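PDB 2OKX: rhamnosidase B from Bacillus sp., which hydrolyses terminal non-reducing alpha-L-rhamnose residues from alpha-L-rhamnosides, as an inverting enzyme of glycoside hydrolase family 78. Local coordinates for residues E394-V402 and H478-I489; M144-E152 and Y497-F505. All blocks are in the same frame, centred on the assembly; numbering follows the deposited sequence.

Contact 1 (E394-V402 and H478-I489)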
loop_
_atom_site.group_PDB
_atom_site.type_symbol
_atom_site.label_atom_id
_atom_site.label_comp_id
_atom_site.label_asym_id
_atom_site.label_seq_id
_atom_site.Cartn_x
_atom_site.Cartn_y
_atom_site.Cartn_z
ATOM N N GLU A 394 7.696 -24.428 -2.407
ATOM C CA GLU A 394 9.139 -24.466 -2.219
ATOM C C GLU A 394 9.830 -23.564 -3.247
ATOM O O GLU A 394 11.052 -23.537 -3.351
ATOM C CB GLU A 394 9.645 -25.911 -2.319
ATOM C CG GLU A 394 9.435 -26.693 -1.023
ATOM C CD GLU A 394 9.602 -28.198 -1.182
ATOM O OE1 GLU A 394 10.457 -28.630 -1.980
ATOM O OE2 GLU A 394 8.881 -28.946 -0.488
ATOM N N GLU A 395 9.025 -22.835 -4.012
ATOM C CA GLU A 395 9.544 -21.895 -5.004
ATOM C C GLU A 395 9.405 -20.562 -4.274
ATOM O O GLU A 395 8.441 -19.827 -4.467
ATOM C CB GLU A 395 8.681 -21.954 -6.262
ATOM C CG GLU A 395 8.622 -23.367 -6.853
ATOM C CD GLU A 395 7.758 -23.465 -8.088
ATOM O OE1 GLU A 395 6.513 -23.417 -7.959
ATOM O OE2 GLU A 395 8.329 -23.583 -9.194
ATOM N N ASN A 396 10.387 -20.282 -3.423
ATOM C CA ASN A 396 10.386 -19.107 -2.562
ATOM C C ASN A 396 11.485 -18.084 -2.849
ATOM O O ASN A 396 12.589 -18.157 -2.301
ATOM C CB ASN A 396 10.470 -19.604 -1.111
ATOM C CG ASN A 396 10.473 -18.484 -0.100
ATOM O OD1 ASN A 396 10.185 -17.328 -0.423
ATOM N ND2 ASN A 396 10.789 -18.824 1.145
ATOM N N VAL A 397 11.158 -17.111 -3.692
ATOM C CA VAL A 397 12.117 -16.082 -4.064
ATOM C C VAL A 397 12.561 -15.223 -2.885
ATOM O O VAL A 397 13.742 -14.927 -2.749
ATOM C CB VAL A 397 11.547 -15.172 -5.170
ATOM C CG1 VAL A 397 12.553 -14.066 -5.512
ATOM C CG2 VAL A 397 11.241 -16.009 -6.414
ATOM N N PHE A 398 11.620 -14.829 -2.031
ATOM C CA PHE A 398 11.956 -13.995 -0.879
ATOM C C PHE A 398 12.954 -14.685 0.053
ATOM O O PHE A 398 14.015 -14.139 0.358
ATOM C CB PHE A 398 10.685 -13.625 -0.102
ATOM C CG PHE A 398 10.924 -12.673 1.041
ATOM C CD1 PHE A 398 11.143 -11.316 0.805
ATOM C CD2 PHE A 398 10.936 -13.133 2.354
ATOM C CE1 PHE A 398 11.369 -10.431 1.863
ATOM C CE2 PHE A 398 11.162 -12.259 3.421
ATOM C CZ PHE A 398 11.379 -10.902 3.174
ATOM N N GLY A 399 12.612 -15.889 0.502
ATOM C CA GLY A 399 13.494 -16.611 1.401
ATOM C C GLY A 399 14.856 -16.866 0.797
ATOM O O GLY A 399 15.867 -16.849 1.499
ATOM N N SER A 400 14.880 -17.101 -0.513
ATOM C CA SER A 400 16.116 -17.364 -1.238
ATOM C C SER A 400 16.986 -16.111 -1.354
ATOM O O SER A 400 18.179 -16.201 -1.653
ATOM C CB SER A 400 15.800 -17.902 -2.638
ATOM O OG SER A 400 15.088 -19.130 -2.576
ATOM N N ASN A 401 16.388 -14.943 -1.128
ATOM C CA ASN A 401 17.132 -13.687 -1.186
ATOM C C ASN A 401 17.558 -13.221 0.201
ATOM O O ASN A 401 18.647 -12.669 0.369
ATOM C CB ASN A 401 16.296 -12.599 -1.872
ATOM C CG ASN A 401 16.601 -12.488 -3.349
ATOM O OD1 ASN A 401 17.648 -11.966 -3.738
ATOM N ND2 ASN A 401 15.698 -12.990 -4.183
ATOM N N VAL A 402 16.701 -13.443 1.194
ATOM C CA VAL A 402 17.014 -13.054 2.562
ATOM C C VAL A 402 18.159 -13.908 3.090
ATOM O O VAL A 402 19.051 -13.410 3.770
ATOM C CB VAL A 402 15.789 -13.214 3.481
ATOM C CG1 VAL A 402 16.185 -12.983 4.937
ATOM C CG2 VAL A 402 14.719 -12.220 3.063
ATOM N N HIS A 478 15.489 -5.736 3.709
ATOM C CA HIS A 478 14.524 -6.651 3.116
ATOM C C HIS A 478 13.104 -6.264 3.481
ATOM O O HIS A 478 12.855 -5.734 4.562
ATOM C CB HIS A 478 14.826 -8.090 3.540
ATOM C CG HIS A 478 16.057 -8.642 2.896
ATOM N ND1 HIS A 478 17.229 -8.856 3.587
ATOM C CD2 HIS A 478 16.317 -8.960 1.608
ATOM C CE1 HIS A 478 18.159 -9.282 2.750
ATOM N NE2 HIS A 478 17.630 -9.352 1.544
ATOM N N THR A 479 12.176 -6.526 2.564
ATOM C CA THR A 479 10.782 -6.184 2.779
ATOM C C THR A 479 10.049 -7.235 3.616
ATOM O O THR A 479 9.077 -7.836 3.159
ATOM C CB THR A 479 10.055 -5.987 1.422
ATOM O OG1 THR A 479 10.128 -7.190 0.649
ATOM C CG2 THR A 479 10.718 -4.868 0.624
ATOM N N TYR A 480 10.520 -7.452 4.844
ATOM C CA TYR A 480 9.892 -8.423 5.745
ATOM C C TYR A 480 8.403 -8.118 5.791
ATOM O O TYR A 480 8.009 -6.973 6.023
ATOM C CB TYR A 480 10.473 -8.310 7.158
ATOM C CG TYR A 480 11.974 -8.455 7.225
ATOM C CD1 TYR A 480 12.595 -9.676 6.950
ATOM C CD2 TYR A 480 12.777 -7.364 7.544
ATOM C CE1 TYR A 480 13.982 -9.803 6.992
ATOM C CE2 TYR A 480 14.158 -7.478 7.587
ATOM C CZ TYR A 480 14.757 -8.696 7.309
ATOM O OH TYR A 480 16.130 -8.793 7.348
ATOM N N GLY A 481 7.581 -9.141 5.568
ATOM C CA GLY A 481 6.141 -8.954 5.573
ATOM C C GLY A 481 5.603 -8.725 4.171
ATOM O O GLY A 481 4.390 -8.588 3.968
ATOM N N LEU A 482 6.508 -8.693 3.199
ATOM C CA LEU A 482 6.130 -8.466 1.809
ATOM C C LEU A 482 6.935 -9.318 0.839
ATOM O O LEU A 482 8.120 -9.066 0.620
ATOM C CB LEU A 482 6.329 -6.991 1.445
ATOM C CG LEU A 482 6.110 -6.602 -0.018
ATOM C CD1 LEU A 482 4.614 -6.638 -0.337
ATOM C CD2 LEU A 482 6.677 -5.208 -0.272
ATOM N N ASP A 483 6.297 -10.333 0.269
ATOM C CA ASP A 483 6.967 -11.174 -0.716
ATOM C C ASP A 483 6.857 -10.405 -2.028
ATOM O O ASP A 483 6.015 -10.706 -2.875
ATOM C CB ASP A 483 6.269 -12.528 -0.828
ATOM C CG ASP A 483 6.746 -13.514 0.215
ATOM O OD1 ASP A 483 6.501 -13.288 1.420
ATOM O OD2 ASP A 483 7.377 -14.519 -0.180
ATOM N N ASN A 484 7.710 -9.394 -2.168
ATOM C CA ASN A 484 7.739 -8.507 -3.334
ATOM C C ASN A 484 8.477 -9.212 -4.464
ATOM O O ASN A 484 9.492 -8.722 -4.966
ATOM C CB ASN A 484 8.474 -7.225 -2.941
ATOM C CG ASN A 484 7.884 -5.999 -3.580
ATOM O OD1 ASN A 484 6.716 -5.989 -3.964
ATOM N ND2 ASN A 484 8.683 -4.939 -3.675
ATOM N N THR A 485 7.930 -10.343 -4.894
ATOM C CA THR A 485 8.606 -11.168 -5.880
ATOM C C THR A 485 7.742 -11.914 -6.889
ATOM O O THR A 485 6.517 -11.908 -6.834
ATOM C CB THR A 485 9.376 -12.272 -5.154
ATOM O OG1 THR A 485 8.424 -13.156 -4.545
ATOM C CG2 THR A 485 10.259 -11.704 -4.052
ATOM N N PHE A 486 8.442 -12.571 -7.810
ATOM C CA PHE A 486 7.841 -13.453 -8.794
ATOM C C PHE A 486 8.953 -14.347 -9.322
ATOM O O PHE A 486 10.134 -13.991 -9.272
ATOM C CB PHE A 486 7.117 -12.692 -9.930
ATOM C CG PHE A 486 8.016 -12.121 -11.003
ATOM C CD1 PHE A 486 8.018 -10.752 -11.255
ATOM C CD2 PHE A 486 8.796 -12.949 -11.812
ATOM C CE1 PHE A 486 8.776 -10.214 -12.295
ATOM C CE2 PHE A 486 9.559 -12.418 -12.855
ATOM C CZ PHE A 486 9.547 -11.050 -13.095
ATOM N N ARG A 487 8.582 -15.542 -9.753
ATOM C CA ARG A 487 9.543 -16.460 -10.336
ATOM C C ARG A 487 8.999 -16.803 -11.705
ATOM O O ARG A 487 7.811 -17.091 -11.858
ATOM C CB ARG A 487 9.695 -17.743 -9.514
ATOM C CG ARG A 487 10.394 -18.865 -10.301
ATOM C CD ARG A 487 10.887 -19.973 -9.396
ATOM N NE ARG A 487 11.991 -19.525 -8.558
ATOM C CZ ARG A 487 12.589 -20.279 -7.643
ATOM N NH1 ARG A 487 12.186 -21.530 -7.447
ATOM N NH2 ARG A 487 13.591 -19.787 -6.927
ATOM N N TYR A 488 9.875 -16.759 -12.696
ATOM C CA TYR A 488 9.509 -17.063 -14.068
ATOM C C TYR A 488 10.458 -18.158 -14.533
ATOM O O TYR A 488 11.678 -18.016 -14.430
ATOM C CB TYR A 488 9.688 -15.818 -14.940
ATOM C CG TYR A 488 9.394 -16.030 -16.407
ATOM C CD1 TYR A 488 8.116 -15.812 -16.923
ATOM C CD2 TYR A 488 10.397 -16.448 -17.282
ATOM C CE1 TYR A 488 7.847 -15.999 -18.277
ATOM C CE2 TYR A 488 10.140 -16.642 -18.638
ATOM C CZ TYR A 488 8.866 -16.415 -19.127
ATOM O OH TYR A 488 8.616 -16.602 -20.466
ATOM N N ILE A 489 9.893 -19.258 -15.016
ATOM C CA ILE A 489 10.690 -20.375 -15.505
ATOM C C ILE A 489 10.596 -20.332 -17.025
ATOM O O ILE A 489 9.508 -20.385 -17.596
ATOM C CB ILE A 489 10.158 -21.716 -14.969
ATOM C CG1 ILE A 489 10.059 -21.650 -13.441
ATOM C CG2 ILE A 489 11.099 -22.845 -15.369
ATOM C CD1 ILE A 489 9.298 -22.798 -12.815
HETATM O O HOH W 1 10.997 -23.609 -9.331
HETATM O O HOH W 2 8.588 -14.979 -2.547
HETATM O O HOH W 3 15.435 -20.886 -4.866
#
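V402 CG2 lies over one face of the H478 imidazole, a CH-pi contact with CG2 4.0 Å from the ring centroid, and the same methyl also covers the rim of one face of the F398 ring. V402 CG1 comes instead to the edge of the Y480 ring, whose one face carries H478 CB; a branched valine suits a place that serves three rings. The short helix 397-402 packs on segment 478-489 of the concanavalin-like domain, its axis at 104° to strand 485-489. N396 caps the helix, its OD1 accepting from G399 N, while its ND2 and D483 OD1 both bond to H315. Because CG of F398 stands anti to the backbone N (chi1 -175°), the phenyl reaches into the type II turn T479-L482. There F398 CE1 lies 3.7 Å from T479 OG1, which spends its proton on L482 O at 2.7 Å, in the carbonyl plane. G481 takes the turn position whose positive phi favours glycine. Further along, V397 CG1 packs on T485 CG2 at 3.6 Å. No direct hydrogen bond crosses between the segments; three waters join their polar groups instead. One water accepts from F398 N, donates to D483 OD2 and also bonds T485 OG1. The long R487 passes V397 CG2 to a salt bridge from NE to D464, and a water at its guanidinium edge ties NH2 to S400 OG. Its NH1 stays 4.7 Å from E395 OE2, the carboxylate and guanidinium planes being 76° apart. A water bridges the pair, 2.7 Å from E395 OE2 and 3.0 Å from R487 NH1.

Contact 2 (M144-E152 and Y497-F505)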
loop_
_atom_site.group_PDB
_atom_site.type_symbol
_atom_site.label_atom_id
_atom_site.label_comp_id
_atom_site.label_asym_id
_atom_site.label_seq_id
_atom_site.Cartn_x
_atom_site.Cartn_y
_atom_site.Cartn_z
ATOM N N MET A 144 1.270 -12.443 -1.168
ATOM C CA MET A 144 2.158 -11.285 -1.183
ATOM C C MET A 144 2.287 -10.590 0.167
ATOM O O MET A 144 3.396 -10.352 0.647
ATOM C CB MET A 144 1.673 -10.291 -2.232
ATOM C CG MET A 144 2.660 -9.188 -2.572
ATOM S SD MET A 144 2.105 -8.360 -4.067
ATOM C CE MET A 144 2.998 -6.772 -3.954
ATOM N N ALA A 145 1.152 -10.266 0.772
ATOM C CA ALA A 145 1.132 -9.588 2.061
ATOM C C ALA A 145 -0.278 -9.654 2.617
ATOM O O ALA A 145 -1.228 -9.943 1.882
ATOM C CB ALA A 145 1.557 -8.124 1.888
ATOM N N CYS A 146 -0.428 -9.377 3.906
ATOM C CA CYS A 146 -1.757 -9.415 4.502
ATOM C C CYS A 146 -2.675 -8.419 3.802
ATOM O O CYS A 146 -3.891 -8.608 3.764
ATOM C CB CYS A 146 -1.693 -9.109 6.005
ATOM S SG CYS A 146 -1.135 -7.437 6.456
ATOM N N GLN A 147 -2.087 -7.375 3.221
ATOM C CA GLN A 147 -2.864 -6.338 2.546
ATOM C C GLN A 147 -3.135 -6.591 1.069
ATOM O O GLN A 147 -4.099 -6.059 0.515
ATOM C CB GLN A 147 -2.157 -4.971 2.648
ATOM C CG GLN A 147 -1.725 -4.541 4.051
ATOM C CD GLN A 147 -0.314 -4.980 4.387
ATOM O OE1 GLN A 147 0.283 -5.784 3.671
ATOM N NE2 GLN A 147 0.226 -4.457 5.487
ATOM N N GLN A 148 -2.306 -7.411 0.433
ATOM C CA GLN A 148 -2.438 -7.609 -1.003
ATOM C C GLN A 148 -2.780 -8.995 -1.547
ATOM O O GLN A 148 -3.315 -9.843 -0.838
ATOM C CB GLN A 148 -1.155 -7.094 -1.659
ATOM C CG GLN A 148 -0.617 -5.824 -0.987
ATOM C CD GLN A 148 0.237 -4.990 -1.919
ATOM O OE1 GLN A 148 1.329 -4.535 -1.556
ATOM N NE2 GLN A 148 -0.257 -4.780 -3.128
ATOM N N GLY A 149 -2.471 -9.200 -2.826
ATOM C CA GLY A 149 -2.756 -10.466 -3.480
ATOM C C GLY A 149 -1.661 -11.508 -3.366
ATOM O O GLY A 149 -1.278 -11.895 -2.264
ATOM N N PHE A 150 -1.139 -11.950 -4.506
ATOM C CA PHE A 150 -0.102 -12.980 -4.521
ATOM C C PHE A 150 1.081 -12.666 -5.432
ATOM O O PHE A 150 0.921 -12.032 -6.474
ATOM C CB PHE A 150 -0.712 -14.310 -4.987
ATOM C CG PHE A 150 -1.835 -14.805 -4.121
ATOM C CD1 PHE A 150 -1.598 -15.735 -3.114
ATOM C CD2 PHE A 150 -3.131 -14.339 -4.309
ATOM C CE1 PHE A 150 -2.632 -16.195 -2.306
ATOM C CE2 PHE A 150 -4.177 -14.791 -3.504
ATOM C CZ PHE A 150 -3.926 -15.721 -2.501
ATOM N N GLY A 151 2.265 -13.119 -5.022
ATOM C CA GLY A 151 3.461 -12.950 -5.834
ATOM C C GLY A 151 3.427 -14.196 -6.697
ATOM O O GLY A 151 3.363 -15.306 -6.166
ATOM N N GLU A 152 3.475 -14.043 -8.016
ATOM C CA GLU A 152 3.358 -15.206 -8.883
ATOM C C GLU A 152 4.591 -16.039 -9.189
ATOM O O GLU A 152 5.730 -15.608 -9.019
ATOM C CB GLU A 152 2.682 -14.807 -10.207
ATOM C CG GLU A 152 3.587 -14.171 -11.279
ATOM C CD GLU A 152 3.773 -12.663 -11.123
ATOM O OE1 GLU A 152 4.097 -12.005 -12.136
ATOM O OE2 GLU A 152 3.605 -12.139 -10.000
ATOM N N TYR A 497 7.981 -11.142 -20.881
ATOM C CA TYR A 497 7.020 -11.282 -19.800
ATOM C C TYR A 497 6.841 -9.975 -19.044
ATOM O O TYR A 497 7.809 -9.265 -18.778
ATOM C CB TYR A 497 7.474 -12.359 -18.813
ATOM C CG TYR A 497 6.489 -12.566 -17.681
ATOM C CD1 TYR A 497 5.271 -13.206 -17.902
ATOM C CD2 TYR A 497 6.757 -12.080 -16.398
ATOM C CE1 TYR A 497 4.344 -13.357 -16.881
ATOM C CE2 TYR A 497 5.833 -12.223 -15.368
ATOM C CZ TYR A 497 4.628 -12.862 -15.615
ATOM O OH TYR A 497 3.701 -13.002 -14.607
ATOM N N VAL A 498 5.594 -9.665 -18.712
ATOM C CA VAL A 498 5.275 -8.472 -17.945
ATOM C C VAL A 498 4.361 -8.911 -16.807
ATOM O O VAL A 498 3.233 -9.349 -17.036
ATOM C CB VAL A 498 4.546 -7.411 -18.796
ATOM C CG1 VAL A 498 4.118 -6.242 -17.916
ATOM C CG2 VAL A 498 5.457 -6.921 -19.910
ATOM N N SER A 499 4.854 -8.808 -15.580
ATOM C CA SER A 499 4.070 -9.187 -14.415
ATOM C C SER A 499 2.840 -8.305 -14.271
ATOM O O SER A 499 2.937 -7.075 -14.316
ATOM C CB SER A 499 4.920 -9.079 -13.148
ATOM O OG SER A 499 4.137 -9.331 -11.989
ATOM N N PRO A 500 1.656 -8.920 -14.105
ATOM C CA PRO A 500 0.422 -8.146 -13.954
ATOM C C PRO A 500 0.195 -7.737 -12.498
ATOM O O PRO A 500 -0.837 -7.166 -12.155
ATOM C CB PRO A 500 -0.648 -9.107 -14.468
ATOM C CG PRO A 500 -0.126 -10.433 -14.004
ATOM C CD PRO A 500 1.359 -10.350 -14.318
ATOM N N VAL A 501 1.171 -8.035 -11.648
ATOM C CA VAL A 501 1.095 -7.697 -10.230
ATOM C C VAL A 501 1.930 -6.449 -9.963
ATOM O O VAL A 501 3.125 -6.433 -10.231
ATOM C CB VAL A 501 1.629 -8.857 -9.360
ATOM C CG1 VAL A 501 1.654 -8.451 -7.886
ATOM C CG2 VAL A 501 0.758 -10.088 -9.563
ATOM N N ARG A 502 1.297 -5.404 -9.442
ATOM C CA ARG A 502 2.006 -4.162 -9.155
ATOM C C ARG A 502 2.973 -4.302 -7.986
ATOM O O ARG A 502 2.654 -4.930 -6.979
ATOM C CB ARG A 502 1.011 -3.040 -8.837
ATOM C CG ARG A 502 1.679 -1.741 -8.371
ATOM C CD ARG A 502 0.674 -0.770 -7.762
ATOM N NE ARG A 502 -0.226 -0.194 -8.758
ATOM C CZ ARG A 502 0.134 0.721 -9.653
ATOM N NH1 ARG A 502 1.382 1.178 -9.688
ATOM N NH2 ARG A 502 -0.757 1.180 -10.517
ATOM N N ARG A 503 4.161 -3.724 -8.135
ATOM C CA ARG A 503 5.168 -3.738 -7.080
ATOM C C ARG A 503 5.834 -2.369 -6.984
ATOM O O ARG A 503 5.991 -1.677 -7.988
ATOM C CB ARG A 503 6.240 -4.800 -7.354
ATOM C CG ARG A 503 5.712 -6.226 -7.297
ATOM C CD ARG A 503 6.809 -7.254 -7.491
ATOM N NE ARG A 503 6.237 -8.600 -7.537
ATOM C CZ ARG A 503 5.598 -9.103 -8.589
ATOM N NH1 ARG A 503 5.457 -8.383 -9.697
ATOM N NH2 ARG A 503 5.065 -10.312 -8.521
ATOM N N GLY A 504 6.209 -1.987 -5.767
ATOM C CA GLY A 504 6.870 -0.712 -5.553
ATOM C C GLY A 504 8.254 -1.027 -5.022
ATOM O O GLY A 504 8.395 -1.845 -4.111
ATOM N N PHE A 505 9.275 -0.398 -5.590
ATOM C CA PHE A 505 10.648 -0.651 -5.171
ATOM C C PHE A 505 11.592 0.253 -5.956
ATOM O O PHE A 505 11.180 0.921 -6.902
ATOM C CB PHE A 505 11.007 -2.110 -5.477
ATOM C CG PHE A 505 10.974 -2.438 -6.947
ATOM C CD1 PHE A 505 12.120 -2.318 -7.728
ATOM C CD2 PHE A 505 9.782 -2.804 -7.565
ATOM C CE1 PHE A 505 12.081 -2.553 -9.102
ATOM C CE2 PHE A 505 9.729 -3.042 -8.945
ATOM C CZ PHE A 505 10.881 -2.915 -9.715
#
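E152 meets Y497, S499 and R503 by bending twice: CG is set between its own backbone N and carbonyl carbon (chi1 82°) and the chain bends again at chi2, -85°. R503 instead runs extended from CG to NE, bringing its guanidinium edge to the carboxylate. Y497 OH arrives at E152 OE1 at 2.7 Å on the anti side, OE1 lying near the Y497 ring plane, and OE1 meets S499 OG, also at 2.7 Å, with its syn lone pair. E152 OE2 takes the salt bridge from R503 NH2 at 2.8 Å; OE2 lies in the guanidinium plane, while NH2 stands out of the carboxylate plane on the syn side. R503 NH2 has a second partner in T485 O. The salt bridge and the two hydroxyl donors to OE1 probably favour an ionised E152. With an alanine in place of E152, the R503 guanidinium is likely to lose its counter-charge, and the hydroxyls of Y497 and S499 their shared acceptor. Here the loop 144-152 of the N-terminal domain lies against the concanavalin-like beta domain, W23 of strand 22-31 packing on E152, Y497 and V501. S499 suits its place because one small hydroxyl donates to E152 while accepting from V501 N, closing an ST turn, and from R503 NH1 at 2.8 Å, almost straight at 175°. V501 CG1 covers the rim of one guanidinium face, and its CG2 lies 3.7 Å from F150 O. The unbranched, extended M144 reaches V501 tip to tip, SD 3.8 Å from CG1, its CE resting 3.6 Å from R502 O.

After the strands from 9-12 to 130-133, the chain reaches 144-152, then runs into strand 153-155, which pairs in parallel with strand 485-489. It next passes through the D2 domain and, just after strand 392-393, forms helix 397-402. Contact 1 closes a loop of 75 residues when 478-489 returns to this helix; contact 2 closes the much larger loop of 344 residues at 497-505, so contact 1 is nested inside it. With centres about 11 Å apart, the two touch: D483 N lies 2.9 Å from M144 O, and F486 CB packs on the E152 backbone. Contact 1 joins helix 397-402, and contact 2 the N-terminal domain loop, to the concanavalin-like domain.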